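Local coordinates for protein EscN (PDB 2OBL) that is a type III secretion system protein of the ATP synthase alpha/beta family, with the P-loop NTPase fold, at residues I5-G8 with D9-G13; L57-R60 with A61-G64; E114-A117 with L118-Q121. The protein carries 1 engineered substitution. All blocks are in the same frame, centred on the assembly; numbering follows the deposited sequence.

How the contacts relate
Three short chain turns illustrate how local chemistry follows position in a fold. Contact 2 is the core example: nearly every touching residue is buried, and one carboxylate grips the backbone ahead of helix 60-65. Contacts 1 and 3 are partly buried and rely on main-chain turns plus leucine packing, one where strand 4-7 runs out into a loop, the other in the turn following helix 109-116. Contacts 2 and 3 share helix 84-94 as a neighbour, whereas contact 1 leans on helix 138-156. None touches another: nearest atoms lie about 7 Å apart between contacts 1 and 3, about 11 Å between 2 and 3, and about 17 Å between 1 and 2.

Contact 1 of 3, residues I5-G8 with D9-G13; sequences IRVG and DALLG
Gly8 and Leu11 open a short 3-10 segment just after strand 4-7, Leu11 N donating to Gly8 O over 3.2 Å in a nearly straight bond (N-H...O 163°). The donor stands above the carbonyl plane, about 50° out of it. A second bond reaching three residues back along the chain, Leu12 N to Asp9 O at 3.1 Å, continues the winding.

Leu11 then folds back over the strand end. With CG anti to its own carbonyl carbon (chi1 -72°), its side chain lies against Gly8, CG 3.4 Å from Gly8 O, and sends CD1 on to Val7. That methyl meets Val7 CB at 3.9 Å and CG1 at the same range, the two side chains crossing at a slant. Asp9 turns the other way, and its OD1 is hydrogen-bonded to Tyr154 of helix 138-156. Strands 4-7 and 34-37 form a two-stranded antiparallel sheet, in which Phe34 touches Val7; the turn leads out of it to helix 138-156, where Leu11 meets Ile151.

Polar and apolar forces are thus divided: the backbone bond sets the turn and Leu11 covers it, but Gly8 N is buried without a partner in the model, which probably carries some cost.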
loop_
_atom_site.group_PDB
_atom_site.type_symbol
_atom_site.label_atom_id
_atom_site.label_comp_id
_atom_site.label_asym_id
_atom_site.label_seq_id
_atom_site.Cartn_x
_atom_site.Cartn_y
_atom_site.Cartn_z
ATOM N N ILE A 5 -21.011 -13.901 0.510
ATOM C CA ILE A 5 -21.240 -12.877 -0.511
ATOM C C ILE A 5 -21.313 -13.531 -1.877
ATOM O O ILE A 5 -20.895 -14.683 -2.041
ATOM C CB ILE A 5 -20.128 -11.793 -0.545
ATOM C CG1 ILE A 5 -18.774 -12.427 -0.879
ATOM C CG2 ILE A 5 -20.090 -11.004 0.752
ATOM C CD1 ILE A 5 -17.692 -11.404 -1.212
ATOM N N ARG A 6 -21.854 -12.803 -2.851
ATOM C CA ARG A 6 -21.957 -13.317 -4.210
ATOM C C ARG A 6 -20.864 -12.702 -5.055
ATOM O O ARG A 6 -20.662 -11.482 -5.052
ATOM C CB ARG A 6 -23.325 -13.019 -4.834
ATOM C CG ARG A 6 -24.498 -13.639 -4.087
ATOM C CD ARG A 6 -25.798 -13.464 -4.843
ATOM N NE ARG A 6 -25.872 -14.338 -6.011
ATOM C CZ ARG A 6 -25.925 -15.667 -5.959
ATOM N NH1 ARG A 6 -25.908 -16.296 -4.787
ATOM N NH2 ARG A 6 -25.993 -16.371 -7.083
ATOM N N VAL A 7 -20.155 -13.551 -5.783
ATOM C CA VAL A 7 -19.033 -13.093 -6.580
ATOM C C VAL A 7 -19.133 -13.570 -8.017
ATOM O O VAL A 7 -19.972 -14.415 -8.339
ATOM C CB VAL A 7 -17.685 -13.529 -5.968
ATOM C CG1 VAL A 7 -17.475 -12.851 -4.618
ATOM C CG2 VAL A 7 -17.605 -15.058 -5.833
ATOM N N GLY A 8 -18.273 -13.022 -8.871
ATOM C CA GLY A 8 -18.200 -13.395 -10.280
ATOM C C GLY A 8 -17.372 -12.389 -11.046
ATOM O O GLY A 8 -17.021 -11.331 -10.521
ATOM N N ASP A 9 -17.065 -12.695 -12.301
ATOM C CA ASP A 9 -16.289 -11.757 -13.106
ATOM C C ASP A 9 -16.989 -10.399 -13.237
ATOM O O ASP A 9 -16.325 -9.375 -13.404
ATOM C CB ASP A 9 -16.008 -12.324 -14.498
ATOM C CG ASP A 9 -15.025 -13.477 -14.484
ATOM O OD1 ASP A 9 -14.384 -13.748 -13.443
ATOM O OD2 ASP A 9 -14.890 -14.118 -15.543
ATOM N N ALA A 10 -18.321 -10.388 -13.150
ATOM C CA ALA A 10 -19.104 -9.168 -13.377
ATOM C C ALA A 10 -18.865 -8.097 -12.316
ATOM O O ALA A 10 -19.364 -6.966 -12.428
ATOM C CB ALA A 10 -20.613 -9.490 -13.498
ATOM N N LEU A 11 -18.082 -8.453 -11.298
ATOM C CA LEU A 11 -17.723 -7.519 -10.248
ATOM C C LEU A 11 -16.771 -6.447 -10.771
ATOM O O LEU A 11 -16.698 -5.357 -10.214
ATOM C CB LEU A 11 -17.083 -8.248 -9.056
ATOM C CG LEU A 11 -17.965 -9.103 -8.146
ATOM C CD1 LEU A 11 -17.126 -9.854 -7.133
ATOM C CD2 LEU A 11 -19.004 -8.241 -7.433
ATOM N N LEU A 12 -16.033 -6.751 -11.835
ATOM C CA LEU A 12 -15.048 -5.804 -12.359
ATOM C C LEU A 12 -15.697 -4.521 -12.888
ATOM O O LEU A 12 -16.709 -4.569 -13.614
ATOM C CB LEU A 12 -14.203 -6.437 -13.461
ATOM C CG LEU A 12 -13.162 -7.484 -13.079
ATOM C CD1 LEU A 12 -12.366 -7.870 -14.316
ATOM C CD2 LEU A 12 -12.239 -6.954 -11.986
ATOM N N GLY A 13 -15.110 -3.389 -12.517
ATOM C CA GLY A 13 -15.586 -2.075 -12.925
ATOM C C GLY A 13 -16.715 -1.556 -12.056
ATOM O O GLY A 13 -17.271 -0.494 -12.326
#

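Contact 2 of 3, residues L57-R60 with A61-G64; sequences LGVR and AIDG
Asp63 reaches back from the first turn of its helix to the chain just before it and takes hold of three successive backbone N-H groups. Its OD1 accepts from Leu57 N at 2.8 Å, a nearly straight bond (168°) that arrives on the syn side, slightly out of the carboxylate plane. OD2 offers its syn lone pair to Gly58 N, also at 2.8 Å but more bent, and adds a weak bond from Val59 N. With CG anti to the carbonyl carbon (chi1 -64°), the carboxylate swings over the turn, and being bonded at both oxygens it is held against rotation. The clustered N-H donors would be expected to favour its ionised form.

Val59, the N-cap residue, contributes its carbonyl: Asp63 N lies almost on the line of the Val59 C=O bond, 2.8 Å from Val59 O, while Ile62 N adds a weak bond to the same oxygen. Gly64 N to Arg60 O carries the helical pattern forward. Beside this polar network lies an apolar cluster, where Ile62 CG2 meets Leu57 CD1 at 3.7 Å and Ile62 CD1 approaches Val59 CG1 at 4.0 Å.

Further out, Arg60 leads away to a salt bridge with Asp331 and a hydrogen bond to the carbonyl of Phe324. Around the start of helix 60-65, Leu57 and Val59 pack on helix 84-94, Ile62 reaches Cys68 of strand 68-69, and Tyr335 and Thr338 of helix 335-345 touch Asp63.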
loop_
_atom_site.group_PDB
_atom_site.type_symbol
_atom_site.label_atom_id
_atom_site.label_comp_id
_atom_site.label_asym_id
_atom_site.label_seq_id
_atom_site.Cartn_x
_atom_site.Cartn_y
_atom_site.Cartn_z
ATOM N N LEU A 57 5.336 -1.366 -8.972
ATOM C CA LEU A 57 4.298 -0.397 -8.608
ATOM C C LEU A 57 4.202 0.773 -9.594
ATOM O O LEU A 57 3.183 1.465 -9.659
ATOM C CB LEU A 57 4.564 0.164 -7.202
ATOM C CG LEU A 57 4.484 -0.804 -6.020
ATOM C CD1 LEU A 57 4.502 -0.024 -4.706
ATOM C CD2 LEU A 57 3.242 -1.660 -6.093
ATOM N N GLY A 58 5.280 1.013 -10.325
ATOM C CA GLY A 58 5.357 2.179 -11.193
ATOM C C GLY A 58 5.646 3.431 -10.381
ATOM O O GLY A 58 5.219 4.533 -10.745
ATOM N N VAL A 59 6.343 3.253 -9.261
ATOM C CA VAL A 59 6.799 4.357 -8.429
ATOM C C VAL A 59 8.304 4.182 -8.273
ATOM O O VAL A 59 8.761 3.209 -7.667
ATOM C CB VAL A 59 6.124 4.344 -7.027
ATOM C CG1 VAL A 59 6.640 5.494 -6.171
ATOM C CG2 VAL A 59 4.611 4.426 -7.158
ATOM N N ARG A 60 9.072 5.105 -8.846
ATOM C CA ARG A 60 10.534 4.961 -8.882
ATOM C C ARG A 60 11.176 4.741 -7.527
ATOM O O ARG A 60 12.031 3.883 -7.381
ATOM C CB ARG A 60 11.193 6.165 -9.561
ATOM C CG ARG A 60 10.962 6.210 -11.060
ATOM C CD ARG A 60 11.903 7.218 -11.722
ATOM N NE ARG A 60 11.670 8.574 -11.229
ATOM C CZ ARG A 60 10.977 9.501 -11.882
ATOM N NH1 ARG A 60 10.444 9.226 -13.066
ATOM N NH2 ARG A 60 10.806 10.707 -11.342
ATOM N N ALA A 61 10.763 5.510 -6.527
ATOM C CA ALA A 61 11.391 5.413 -5.224
ATOM C C ALA A 61 11.236 4.004 -4.668
ATOM O O ALA A 61 12.167 3.465 -4.076
ATOM C CB ALA A 61 10.789 6.417 -4.281
ATOM N N ILE A 62 10.060 3.413 -4.865
ATOM C CA ILE A 62 9.769 2.088 -4.302
ATOM C C ILE A 62 10.359 0.975 -5.158
ATOM O O ILE A 62 11.105 0.125 -4.668
ATOM C CB ILE A 62 8.255 1.863 -4.104
ATOM C CG1 ILE A 62 7.682 2.918 -3.149
ATOM C CG2 ILE A 62 7.987 0.452 -3.532
ATOM C CD1 ILE A 62 6.149 2.939 -3.095
ATOM N N ASP A 63 10.039 0.985 -6.445
ATOM C CA ASP A 63 10.579 -0.020 -7.366
ATOM C C ASP A 63 12.112 -0.027 -7.361
ATOM O O ASP A 63 12.755 -1.087 -7.490
ATOM C CB ASP A 63 10.090 0.249 -8.792
ATOM C CG ASP A 63 8.571 0.107 -8.946
ATOM O OD1 ASP A 63 7.912 -0.524 -8.095
ATOM O OD2 ASP A 63 8.040 0.628 -9.947
ATOM N N GLY A 64 12.697 1.162 -7.236
ATOM C CA GLY A 64 14.152 1.297 -7.248
ATOM C C GLY A 64 14.831 0.935 -5.937
ATOM O O GLY A 64 15.813 0.187 -5.930
#

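Contact 3 of 3, residues E114-A117 with L118-Q121; sequences EFLA and LLPQ
Phe115 carries the close-packed half of the turn that follows helix 109-116, its ring touched obliquely by methyls from two leucines. Leu118 CD1 lies 4.1 Å from Phe115 CD1, the side chains crossing at about a right angle, and Leu119 CD1 comes to 4.0 Å from Phe115 CE2. The ring gets there because its CG is anti to the backbone N (chi1 175°), which swings it off the helix toward Leu88 of helix 84-94 and Leu102 of strand 99-105. Leu118 also lies over the backbone, with CB 3.3 Å from Phe115 O and CG near Glu114 O as well. A looser touch, Leu116 CD2 to Leu119 CD1 at 4.5 Å, completes this packed part.

Two main-chain bonds shape the exit from helix 109-116: Leu118 N to Phe115 O and Leu119 N to Leu116 O, each 3.0 Å. The second closes a type I beta turn from Leu116 to Leu119, and both donors stand well above the carbonyl planes. This turn belongs to a nucleotide-binding domain of the ATP synthase alpha/beta family; Phe115 touches residues that probably form the P-loop (Walker A), as expected for this family, and a bound imidazole lies about 4 Å from its side chain.

The other side is looser. Glu114 is solvent-exposed and makes a weak, long ion pair with Arg110, and Ala117 is likewise exposed.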
loop_
_atom_site.group_PDB
_atom_site.type_symbol
_atom_site.label_atom_id
_atom_site.label_comp_id
_atom_site.label_asym_id
_atom_site.label_seq_id
_atom_site.Cartn_x
_atom_site.Cartn_y
_atom_site.Cartn_z
ATOM N N GLU A 114 -12.733 11.947 -4.568
ATOM C CA GLU A 114 -11.425 12.514 -4.893
ATOM C C GLU A 114 -10.397 11.442 -5.255
ATOM O O GLU A 114 -9.550 11.640 -6.136
ATOM C CB GLU A 114 -10.929 13.434 -3.769
ATOM C CG GLU A 114 -11.712 14.752 -3.728
ATOM C CD GLU A 114 -11.334 15.663 -2.570
ATOM O OE1 GLU A 114 -10.421 15.314 -1.788
ATOM O OE2 GLU A 114 -11.961 16.735 -2.447
ATOM N N PHE A 115 -10.474 10.298 -4.581
ATOM C CA PHE A 115 -9.633 9.175 -4.951
ATOM C C PHE A 115 -10.047 8.549 -6.273
ATOM O O PHE A 115 -9.201 8.272 -7.125
ATOM C CB PHE A 115 -9.623 8.084 -3.875
ATOM C CG PHE A 115 -8.856 6.863 -4.288
ATOM C CD1 PHE A 115 -7.469 6.902 -4.416
ATOM C CD2 PHE A 115 -9.523 5.682 -4.581
ATOM C CE1 PHE A 115 -6.768 5.768 -4.825
ATOM C CE2 PHE A 115 -8.842 4.556 -4.980
ATOM C CZ PHE A 115 -7.457 4.598 -5.103
ATOM N N LEU A 116 -11.347 8.304 -6.437
ATOM C CA LEU A 116 -11.837 7.667 -7.655
ATOM C C LEU A 116 -11.499 8.490 -8.893
ATOM O O LEU A 116 -11.233 7.954 -9.971
ATOM C CB LEU A 116 -13.343 7.405 -7.565
ATOM C CG LEU A 116 -13.784 6.395 -6.496
ATOM C CD1 LEU A 116 -15.281 6.160 -6.625
ATOM C CD2 LEU A 116 -13.008 5.070 -6.588
ATOM N N ALA A 117 -11.501 9.808 -8.737
ATOM C CA ALA A 117 -11.155 10.687 -9.852
ATOM C C ALA A 117 -9.735 10.459 -10.388
ATOM O O ALA A 117 -9.459 10.763 -11.541
ATOM C CB ALA A 117 -11.366 12.149 -9.453
ATOM N N LEU A 118 -8.842 9.911 -9.561
ATOM C CA LEU A 118 -7.456 9.648 -9.980
ATOM C C LEU A 118 -7.344 8.451 -10.928
ATOM O O LEU A 118 -6.288 8.211 -11.521
ATOM C CB LEU A 118 -6.561 9.390 -8.752
ATOM C CG LEU A 118 -6.596 10.456 -7.659
ATOM C CD1 LEU A 118 -5.787 10.026 -6.455
ATOM C CD2 LEU A 118 -6.054 11.790 -8.189
ATOM N N LEU A 119 -8.415 7.673 -11.044
ATOM C CA LEU A 119 -8.331 6.426 -11.798
ATOM C C LEU A 119 -9.021 6.552 -13.145
ATOM O O LEU A 119 -10.237 6.743 -13.197
ATOM C CB LEU A 119 -8.972 5.285 -11.008
ATOM C CG LEU A 119 -8.582 5.138 -9.535
ATOM C CD1 LEU A 119 -9.336 3.947 -8.902
ATOM C CD2 LEU A 119 -7.071 5.007 -9.340
ATOM N N PRO A 120 -8.254 6.414 -14.238
ATOM C CA PRO A 120 -8.865 6.464 -15.561
ATOM C C PRO A 120 -9.691 5.216 -15.873
ATOM O O PRO A 120 -9.630 4.206 -15.151
ATOM C CB PRO A 120 -7.662 6.556 -16.502
ATOM C CG PRO A 120 -6.558 5.908 -15.769
ATOM C CD PRO A 120 -6.798 6.217 -14.311
ATOM N N GLN A 121 -10.463 5.300 -16.949
ATOM C CA GLN A 121 -11.332 4.211 -17.341
ATOM C C GLN A 121 -10.564 2.899 -17.486
ATOM O O GLN A 121 -11.055 1.859 -17.085
ATOM C CB GLN A 121 -12.093 4.576 -18.630
ATOM C CG GLN A 121 -13.085 5.719 -18.424
ATOM C CD GLN A 121 -14.269 5.300 -17.571
ATOM O OE1 GLN A 121 -15.027 4.410 -17.953
ATOM N NE2 GLN A 121 -14.411 5.911 -16.391
#